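Local coordinates for BRO1 protein (Saccharomyces cerevisiae, PDB 1ZB1) that sorts cargo proteins into intralumenal vesicles of the multivesicular body and recruits the deubiquitinase DOA4 to endosomes, its Bro1 domain possibly binding SNF7, at residues 152-164 against 176-190. Residues are numbered along the deposited sequence; the frame is centred on the assembly and turned at random.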
ATOM      1  N   LEU A 152      -1.583   5.567   3.741  1.00 19.01           N
ATOM      2  CA  LEU A 152      -1.563   4.172   3.294  1.00 19.10           C
ATOM      3  C   LEU A 152      -2.837   3.905   2.487  1.00 19.29           C
ATOM      4  O   LEU A 152      -2.845   3.099   1.555  1.00 17.94           O
ATOM      5  CB  LEU A 152      -1.488   3.222   4.491  1.00 20.51           C
ATOM      6  CG  LEU A 152      -0.113   3.105   5.162  1.00 23.76           C
ATOM      7  CD1 LEU A 152      -0.238   2.344   6.471  1.00 22.81           C
ATOM      8  CD2 LEU A 152       0.861   2.388   4.224  1.00 24.81           C
ATOM      9  N   THR A 153      -3.916   4.593   2.849  1.00 18.43           N
ATOM     10  CA  THR A 153      -5.181   4.440   2.147  1.00 18.79           C
ATOM     11  C   THR A 153      -5.024   4.960   0.719  1.00 19.78           C
ATOM     12  O   THR A 153      -5.507   4.335  -0.232  1.00 20.69           O
ATOM     13  CB  THR A 153      -6.318   5.208   2.880  1.00 19.95           C
ATOM     14  OG1 THR A 153      -6.577   4.571   4.141  1.00 19.93           O
ATOM     15  CG2 THR A 153      -7.602   5.211   2.050  1.00 20.34           C
ATOM     16  N   LYS A 154      -4.339   6.091   0.559  1.00 17.47           N
ATOM     17  CA  LYS A 154      -4.127   6.633  -0.780  1.00 19.04           C
ATOM     18  C   LYS A 154      -3.198   5.722  -1.590  1.00 18.29           C
ATOM     19  O   LYS A 154      -3.402   5.529  -2.796  1.00 18.33           O
ATOM     20  CB  LYS A 154      -3.560   8.060  -0.705  1.00 19.01           C
ATOM     21  CG  LYS A 154      -4.587   9.093  -0.260  1.00 20.78           C
ATOM     22  CD  LYS A 154      -3.986  10.481  -0.154  1.00 23.80           C
ATOM     23  CE  LYS A 154      -5.037  11.509   0.222  1.00 28.68           C
ATOM     24  NZ  LYS A 154      -4.437  12.866   0.404  1.00 29.31           N
ATOM     25  N   ALA A 155      -2.183   5.156  -0.942  1.00 17.22           N
ATOM     26  CA  ALA A 155      -1.270   4.253  -1.651  1.00 16.53           C
ATOM     27  C   ALA A 155      -2.101   3.106  -2.221  1.00 17.96           C
ATOM     28  O   ALA A 155      -1.946   2.733  -3.383  1.00 16.22           O
ATOM     29  CB  ALA A 155      -0.199   3.712  -0.700  1.00 13.55           C
ATOM     30  N   PHE A 156      -2.991   2.567  -1.386  1.00 18.35           N
ATOM     31  CA  PHE A 156      -3.884   1.474  -1.768  1.00 20.59           C
ATOM     32  C   PHE A 156      -4.636   1.852  -3.045  1.00 20.89           C
ATOM     33  O   PHE A 156      -4.667   1.090  -4.012  1.00 19.46           O
ATOM     34  CB  PHE A 156      -4.849   1.196  -0.595  1.00 22.65           C
ATOM     35  CG  PHE A 156      -6.029   0.310  -0.931  1.00 23.45           C
ATOM     36  CD1 PHE A 156      -5.899  -0.791  -1.775  1.00 23.66           C
ATOM     37  CD2 PHE A 156      -7.271   0.555  -0.339  1.00 27.79           C
ATOM     38  CE1 PHE A 156      -6.988  -1.634  -2.026  1.00 25.62           C
ATOM     39  CE2 PHE A 156      -8.368  -0.282  -0.579  1.00 28.90           C
ATOM     40  CZ  PHE A 156      -8.223  -1.378  -1.426  1.00 27.77           C
ATOM     41  N   SER A 157      -5.222   3.043  -3.050  1.00 19.52           N
ATOM     42  CA  SER A 157      -5.964   3.525  -4.205  1.00 21.04           C
ATOM     43  C   SER A 157      -5.104   3.603  -5.481  1.00 21.70           C
ATOM     44  O   SER A 157      -5.555   3.219  -6.560  1.00 20.66           O
ATOM     45  CB  SER A 157      -6.566   4.897  -3.883  1.00 23.52           C
ATOM     46  OG  SER A 157      -7.284   5.410  -4.986  1.00 30.24           O
ATOM     47  N   CYS A 158      -3.876   4.106  -5.362  1.00 17.91           N
ATOM     48  CA  CYS A 158      -2.984   4.215  -6.518  1.00 17.68           C
ATOM     49  C   CYS A 158      -2.590   2.855  -7.115  1.00 16.94           C
ATOM     50  O   CYS A 158      -2.622   2.680  -8.337  1.00 14.00           O
ATOM     51  CB  CYS A 158      -1.719   4.997  -6.142  1.00 19.16           C
ATOM     52  SG  CYS A 158      -2.019   6.736  -5.706  1.00 18.39           S
ATOM     53  N   PHE A 159      -2.203   1.904  -6.268  1.00 16.11           N
ATOM     54  CA  PHE A 159      -1.821   0.572  -6.755  1.00 15.91           C
ATOM     55  C   PHE A 159      -2.999  -0.165  -7.388  1.00 18.63           C
ATOM     56  O   PHE A 159      -2.831  -0.929  -8.344  1.00 17.56           O
ATOM     57  CB  PHE A 159      -1.246  -0.275  -5.621  1.00 16.34           C
ATOM     58  CG  PHE A 159       0.169   0.084  -5.255  1.00 15.14           C
ATOM     59  CD1 PHE A 159       1.168   0.104  -6.234  1.00 10.55           C
ATOM     60  CD2 PHE A 159       0.514   0.365  -3.934  1.00 14.12           C
ATOM     61  CE1 PHE A 159       2.492   0.392  -5.905  1.00 15.13           C
ATOM     62  CE2 PHE A 159       1.841   0.655  -3.592  1.00 15.24           C
ATOM     63  CZ  PHE A 159       2.833   0.667  -4.584  1.00 13.01           C
ATOM     64  N   GLU A 160      -4.187   0.066  -6.843  1.00 18.14           N
ATOM     65  CA  GLU A 160      -5.404  -0.551  -7.351  1.00 22.21           C
ATOM     66  C   GLU A 160      -5.685  -0.054  -8.771  1.00 20.62           C
ATOM     67  O   GLU A 160      -5.986  -0.846  -9.665  1.00 19.77           O
ATOM     68  CB  GLU A 160      -6.578  -0.209  -6.425  1.00 27.10           C
ATOM     69  CG  GLU A 160      -7.931  -0.695  -6.912  1.00 35.77           C
ATOM     70  CD  GLU A 160      -9.030  -0.437  -5.898  1.00 41.23           C
ATOM     71  OE1 GLU A 160      -9.302   0.747  -5.595  1.00 46.15           O
ATOM     72  OE2 GLU A 160      -9.617  -1.422  -5.402  1.00 45.47           O
ATOM     73  N   TYR A 161      -5.582   1.256  -8.970  1.00 18.48           N
ATOM     74  CA  TYR A 161      -5.814   1.859 -10.286  1.00 18.14           C
ATOM     75  C   TYR A 161      -4.808   1.319 -11.296  1.00 17.57           C
ATOM     76  O   TYR A 161      -5.148   1.050 -12.453  1.00 17.28           O
ATOM     77  CB  TYR A 161      -5.682   3.383 -10.204  1.00 18.09           C
ATOM     78  CG  TYR A 161      -5.919   4.093 -11.523  1.00 20.35           C
ATOM     79  CD1 TYR A 161      -7.196   4.522 -11.886  1.00 19.26           C
ATOM     80  CD2 TYR A 161      -4.866   4.329 -12.410  1.00 19.55           C
ATOM     81  CE1 TYR A 161      -7.419   5.173 -13.097  1.00 21.60           C
ATOM     82  CE2 TYR A 161      -5.077   4.975 -13.626  1.00 19.58           C
ATOM     83  CZ  TYR A 161      -6.359   5.397 -13.960  1.00 23.19           C
ATOM     84  OH  TYR A 161      -6.578   6.060 -15.148  1.00 25.92           O
ATOM     85  N   LEU A 162      -3.563   1.175 -10.859  1.00 17.31           N
ATOM     86  CA  LEU A 162      -2.513   0.642 -11.716  1.00 17.69           C
ATOM     87  C   LEU A 162      -2.826  -0.798 -12.163  1.00 18.94           C
ATOM     88  O   LEU A 162      -2.678  -1.142 -13.342  1.00 18.78           O
ATOM     89  CB  LEU A 162      -1.172   0.661 -10.970  1.00 17.03           C
ATOM     90  CG  LEU A 162      -0.478   2.029 -10.839  1.00 16.94           C
ATOM     91  CD1 LEU A 162       0.662   1.919  -9.838  1.00 16.79           C
ATOM     92  CD2 LEU A 162       0.053   2.487 -12.201  1.00 14.38           C
ATOM     93  N   SER A 163      -3.257  -1.639 -11.229  1.00 19.88           N
ATOM     94  CA  SER A 163      -3.543  -3.031 -11.578  1.00 23.47           C
ATOM     95  C   SER A 163      -4.733  -3.168 -12.515  1.00 24.41           C
ATOM     96  O   SER A 163      -4.771  -4.071 -13.347  1.00 22.73           O
ATOM     97  CB  SER A 163      -3.790  -3.871 -10.321  1.00 24.23           C
ATOM     98  OG  SER A 163      -5.027  -3.538  -9.724  1.00 32.42           O
ATOM     99  N   GLU A 164      -5.701  -2.267 -12.389  1.00 25.35           N
ATOM    100  CA  GLU A 164      -6.888  -2.332 -13.237  1.00 27.50           C
ATOM    101  C   GLU A 164      -6.792  -1.552 -14.548  1.00 26.94           C
ATOM    102  O   GLU A 164      -7.599  -1.774 -15.454  1.00 26.65           O
ATOM    103  CB  GLU A 164      -8.112  -1.838 -12.458  1.00 30.32           C
ATOM    104  CG  GLU A 164      -8.312  -2.527 -11.122  1.00 35.80           C
ATOM    105  CD  GLU A 164      -9.579  -2.083 -10.414  1.00 38.62           C
ATOM    106  OE1 GLU A 164      -9.923  -0.884 -10.491  1.00 39.41           O
ATOM    107  OE2 GLU A 164     -10.225  -2.933  -9.768  1.00 42.84           O
ATOM    108  N   SER A 176      -0.130  -6.581 -13.595  1.00 21.42           N
ATOM    109  CA  SER A 176      -1.380  -6.466 -12.842  1.00 23.61           C
ATOM    110  C   SER A 176      -1.440  -7.232 -11.517  1.00 22.42           C
ATOM    111  O   SER A 176      -1.965  -6.722 -10.526  1.00 20.54           O
ATOM    112  CB  SER A 176      -2.562  -6.884 -13.729  1.00 25.70           C
ATOM    113  OG  SER A 176      -3.791  -6.707 -13.041  1.00 30.19           O
ATOM    114  N   GLU A 177      -0.909  -8.447 -11.483  1.00 23.30           N
ATOM    115  CA  GLU A 177      -0.953  -9.224 -10.247  1.00 25.18           C
ATOM    116  C   GLU A 177      -0.005  -8.688  -9.171  1.00 24.25           C
ATOM    117  O   GLU A 177      -0.257  -8.851  -7.971  1.00 22.10           O
ATOM    118  CB  GLU A 177      -0.666 -10.711 -10.521  1.00 28.25           C
ATOM    119  CG  GLU A 177       0.696 -11.027 -11.130  1.00 35.61           C
ATOM    120  CD  GLU A 177       0.782 -10.743 -12.630  1.00 37.44           C
ATOM    121  OE1 GLU A 177       1.847 -11.043 -13.218  1.00 34.00           O
ATOM    122  OE2 GLU A 177      -0.196 -10.230 -13.219  1.00 42.61           O
ATOM    123  N   ASN A 178       1.074  -8.031  -9.587  1.00 21.36           N
ATOM    124  CA  ASN A 178       2.016  -7.495  -8.615  1.00 22.07           C
ATOM    125  C   ASN A 178       1.543  -6.172  -8.018  1.00 20.07           C
ATOM    126  O   ASN A 178       1.777  -5.905  -6.842  1.00 20.21           O
ATOM    127  CB  ASN A 178       3.408  -7.358  -9.236  1.00 21.25           C
ATOM    128  CG  ASN A 178       4.027  -8.710  -9.563  1.00 24.05           C
ATOM    129  OD1 ASN A 178       3.807  -9.688  -8.847  1.00 21.76           O
ATOM    130  ND2 ASN A 178       4.813  -8.766 -10.635  1.00 20.78           N
ATOM    131  N   THR A 179       0.869  -5.345  -8.809  1.00 20.34           N
ATOM    132  CA  THR A 179       0.358  -4.090  -8.271  1.00 20.86           C
ATOM    133  C   THR A 179      -0.858  -4.389  -7.392  1.00 22.08           C
ATOM    134  O   THR A 179      -1.154  -3.655  -6.448  1.00 19.93           O
ATOM    135  CB  THR A 179      -0.013  -3.090  -9.392  1.00 22.38           C
ATOM    136  OG1 THR A 179      -0.693  -3.770 -10.454  1.00 33.79           O
ATOM    137  CG2 THR A 179       1.257  -2.410  -9.923  1.00 14.62           C
ATOM    138  N   ARG A 180      -1.559  -5.481  -7.690  1.00 21.50           N
ATOM    139  CA  ARG A 180      -2.713  -5.872  -6.879  1.00 22.75           C
ATOM    140  C   ARG A 180      -2.181  -6.300  -5.498  1.00 21.21           C
ATOM    141  O   ARG A 180      -2.759  -5.969  -4.451  1.00 18.92           O
ATOM    142  CB  ARG A 180      -3.450  -7.043  -7.540  1.00 26.27           C
ATOM    143  CG  ARG A 180      -4.650  -7.563  -6.761  1.00 30.20           C
ATOM    144  CD  ARG A 180      -5.950  -7.039  -7.350  1.00 37.77           C
ATOM    145  NE  ARG A 180      -6.387  -5.798  -6.724  1.00 39.67           N
ATOM    146  CZ  ARG A 180      -7.255  -4.951  -7.265  1.00 40.98           C
ATOM    147  NH1 ARG A 180      -7.783  -5.199  -8.457  1.00 40.27           N
ATOM    148  NH2 ARG A 180      -7.606  -3.857  -6.605  1.00 41.49           N
ATOM    149  N   PHE A 181      -1.074  -7.037  -5.511  1.00 19.31           N
ATOM    150  CA  PHE A 181      -0.435  -7.504  -4.281  1.00 19.51           C
ATOM    151  C   PHE A 181      -0.038  -6.284  -3.450  1.00 18.53           C
ATOM    152  O   PHE A 181      -0.319  -6.215  -2.254  1.00 17.18           O
ATOM    153  CB  PHE A 181       0.802  -8.354  -4.630  1.00 20.02           C
ATOM    154  CG  PHE A 181       1.685  -8.688  -3.454  1.00 23.83           C
ATOM    155  CD1 PHE A 181       1.201  -9.439  -2.383  1.00 24.00           C
ATOM    156  CD2 PHE A 181       3.011  -8.256  -3.422  1.00 25.16           C
ATOM    157  CE1 PHE A 181       2.023  -9.754  -1.299  1.00 25.84           C
ATOM    158  CE2 PHE A 181       3.843  -8.563  -2.342  1.00 28.23           C
ATOM    159  CZ  PHE A 181       3.345  -9.315  -1.277  1.00 26.21           C
ATOM    160  N   LEU A 182       0.615  -5.320  -4.089  1.00 17.40           N
ATOM    161  CA  LEU A 182       1.029  -4.109  -3.389  1.00 19.52           C
ATOM    162  C   LEU A 182      -0.183  -3.364  -2.806  1.00 19.80           C
ATOM    163  O   LEU A 182      -0.120  -2.828  -1.692  1.00 19.55           O
ATOM    164  CB  LEU A 182       1.822  -3.208  -4.343  1.00 19.90           C
ATOM    165  CG  LEU A 182       3.355  -3.189  -4.229  1.00 26.19           C
ATOM    166  CD1 LEU A 182       3.871  -4.425  -3.526  1.00 24.06           C
ATOM    167  CD2 LEU A 182       3.969  -3.034  -5.614  1.00 24.07           C
ATOM    168  N   ALA A 183      -1.281  -3.330  -3.555  1.00 19.34           N
ATOM    169  CA  ALA A 183      -2.496  -2.664  -3.078  1.00 20.09           C
ATOM    170  C   ALA A 183      -3.034  -3.378  -1.833  1.00 19.92           C
ATOM    171  O   ALA A 183      -3.447  -2.734  -0.867  1.00 18.69           O
ATOM    172  CB  ALA A 183      -3.560  -2.660  -4.173  1.00 19.69           C
ATOM    173  N   ASN A 184      -3.024  -4.709  -1.864  1.00 18.67           N
ATOM    174  CA  ASN A 184      -3.510  -5.506  -0.740  1.00 21.18           C
ATOM    175  C   ASN A 184      -2.635  -5.340   0.501  1.00 20.64           C
ATOM    176  O   ASN A 184      -3.122  -5.426   1.628  1.00 20.93           O
ATOM    177  CB  ASN A 184      -3.602  -6.989  -1.138  1.00 22.13           C
ATOM    178  CG  ASN A 184      -4.770  -7.264  -2.077  1.00 24.20           C
ATOM    179  OD1 ASN A 184      -5.765  -6.542  -2.067  1.00 24.08           O
ATOM    180  ND2 ASN A 184      -4.661  -8.317  -2.878  1.00 23.20           N
ATOM    181  N   ILE A 185      -1.344  -5.099   0.292  1.00 21.97           N
ATOM    182  CA  ILE A 185      -0.422  -4.883   1.408  1.00 21.03           C
ATOM    183  C   ILE A 185      -0.772  -3.553   2.086  1.00 19.65           C
ATOM    184  O   ILE A 185      -0.847  -3.466   3.313  1.00 19.39           O
ATOM    185  CB  ILE A 185       1.053  -4.820   0.916  1.00 21.20           C
ATOM    186  CG1 ILE A 185       1.537  -6.216   0.495  1.00 22.02           C
ATOM    187  CG2 ILE A 185       1.951  -4.243   2.007  1.00 20.99           C
ATOM    188  CD1 ILE A 185       1.708  -7.185   1.649  1.00 24.63           C
ATOM    189  N   CYS A 186      -0.993  -2.519   1.278  1.00 19.00           N
ATOM    190  CA  CYS A 186      -1.325  -1.195   1.797  1.00 18.52           C
ATOM    191  C   CYS A 186      -2.672  -1.174   2.520  1.00 19.01           C
ATOM    192  O   CYS A 186      -2.811  -0.529   3.568  1.00 18.27           O
ATOM    193  CB  CYS A 186      -1.319  -0.159   0.667  1.00 17.63           C
ATOM    194  SG  CYS A 186       0.315   0.106  -0.090  1.00 20.15           S
ATOM    195  N   HIS A 187      -3.659  -1.873   1.971  1.00 17.15           N
ATOM    196  CA  HIS A 187      -4.973  -1.935   2.599  1.00 19.42           C
ATOM    197  C   HIS A 187      -4.847  -2.643   3.957  1.00 19.19           C
ATOM    198  O   HIS A 187      -5.355  -2.161   4.978  1.00 20.71           O
ATOM    199  CB  HIS A 187      -5.955  -2.694   1.697  1.00 20.41           C
ATOM    200  CG  HIS A 187      -7.370  -2.675   2.189  1.00 21.39           C
ATOM    201  ND1 HIS A 187      -8.393  -3.329   1.534  1.00 21.56           N
ATOM    202  CD2 HIS A 187      -7.932  -2.087   3.272  1.00 22.56           C
ATOM    203  CE1 HIS A 187      -9.522  -3.147   2.195  1.00 22.73           C
ATOM    204  NE2 HIS A 187      -9.271  -2.398   3.253  1.00 24.31           N
ATOM    205  N   ALA A 188      -4.161  -3.781   3.967  1.00 18.19           N
ATOM    206  CA  ALA A 188      -3.974  -4.535   5.201  1.00 18.93           C
ATOM    207  C   ALA A 188      -3.280  -3.698   6.274  1.00 18.63           C
ATOM    208  O   ALA A 188      -3.704  -3.698   7.429  1.00 20.05           O
ATOM    209  CB  ALA A 188      -3.168  -5.814   4.930  1.00 16.30           C
ATOM    210  N   GLU A 189      -2.219  -2.984   5.892  1.00 17.56           N
ATOM    211  CA  GLU A 189      -1.477  -2.161   6.845  1.00 19.52           C
ATOM    212  C   GLU A 189      -2.311  -0.993   7.365  1.00 18.83           C
ATOM    213  O   GLU A 189      -2.219  -0.635   8.542  1.00 17.09           O
ATOM    214  CB  GLU A 189      -0.175  -1.639   6.227  1.00 18.86           C
ATOM    215  CG  GLU A 189       0.832  -2.737   5.887  1.00 20.90           C
ATOM    216  CD  GLU A 189       2.164  -2.195   5.408  1.00 20.87           C
ATOM    217  OE1 GLU A 189       2.185  -1.087   4.831  1.00 22.74           O
ATOM    218  OE2 GLU A 189       3.195  -2.880   5.596  1.00 21.80           O
ATOM    219  N   ALA A 190      -3.121  -0.396   6.493  1.00 18.61           N
ATOM    220  CA  ALA A 190      -3.970   0.714   6.914  1.00 18.26           C
ATOM    221  C   ALA A 190      -4.946   0.224   7.996  1.00 20.22           C
ATOM    222  O   ALA A 190      -5.103   0.866   9.037  1.00 20.05           O
ATOM    223  CB  ALA A 190      -4.738   1.277   5.716  1.00 18.75           C
TER
HETATM  224  O   HOH W   1      -0.352  -2.568 -12.962  1.00 19.54           O
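Segments 152-164 and 176-190, of helices 146-165 and 176-198, form an antiparallel hairpin within the Bro1 domain, their axes 162° apart in direction and only 7.8 Å apart at closest approach. Small residues between the axes permit this spacing: Ala183, Cys186, and Ser163 with Ser176, whose CA atoms are 4.3 Å apart near the connecting loop. At mid-length the CA atoms of Phe156 and Ala183 lie 4.6 Å apart.

The packing is knobs-into-holes. Phe159 enters the pocket of Thr179, Leu182, Ala183 and Cys186; Leu182 CB lies over the centre of its ring, 3.6 Å from the centroid, while Cys186 SG lies at the ring edge. Cys186 is in turn a knob among Leu152, Ala155, Phe156 and Phe159, slim enough to let SG rest against Ala155 CB. Ala130 of helix 118-139 also touches Phe159.

In Phe156, chi1 of 167° swings the ring away from the backbone N and alongside His187. The two rings form an offset stack, centroids 4.5 Å apart and planes at 21°, with His187 CB over the phenyl face; His187 NE2 is hydrogen-bonded to Asp342 OD1.

Toward the loop the contact turns polar. The bent chain of Arg180 brings its guanidinium back between Glu160 and Glu164, making long salt bridges from NH2 to Glu160 OE2 (3.4 Å) and from NH1 to Glu164 OE2 (3.6 Å). Ser163 OG sits over one guanidinium face while donating to Glu160 O one turn earlier. A water links Leu162 O, weakly, to Thr179 OG1. Finally, Ser176 OG donates to Ser163 O at 2.8 Å.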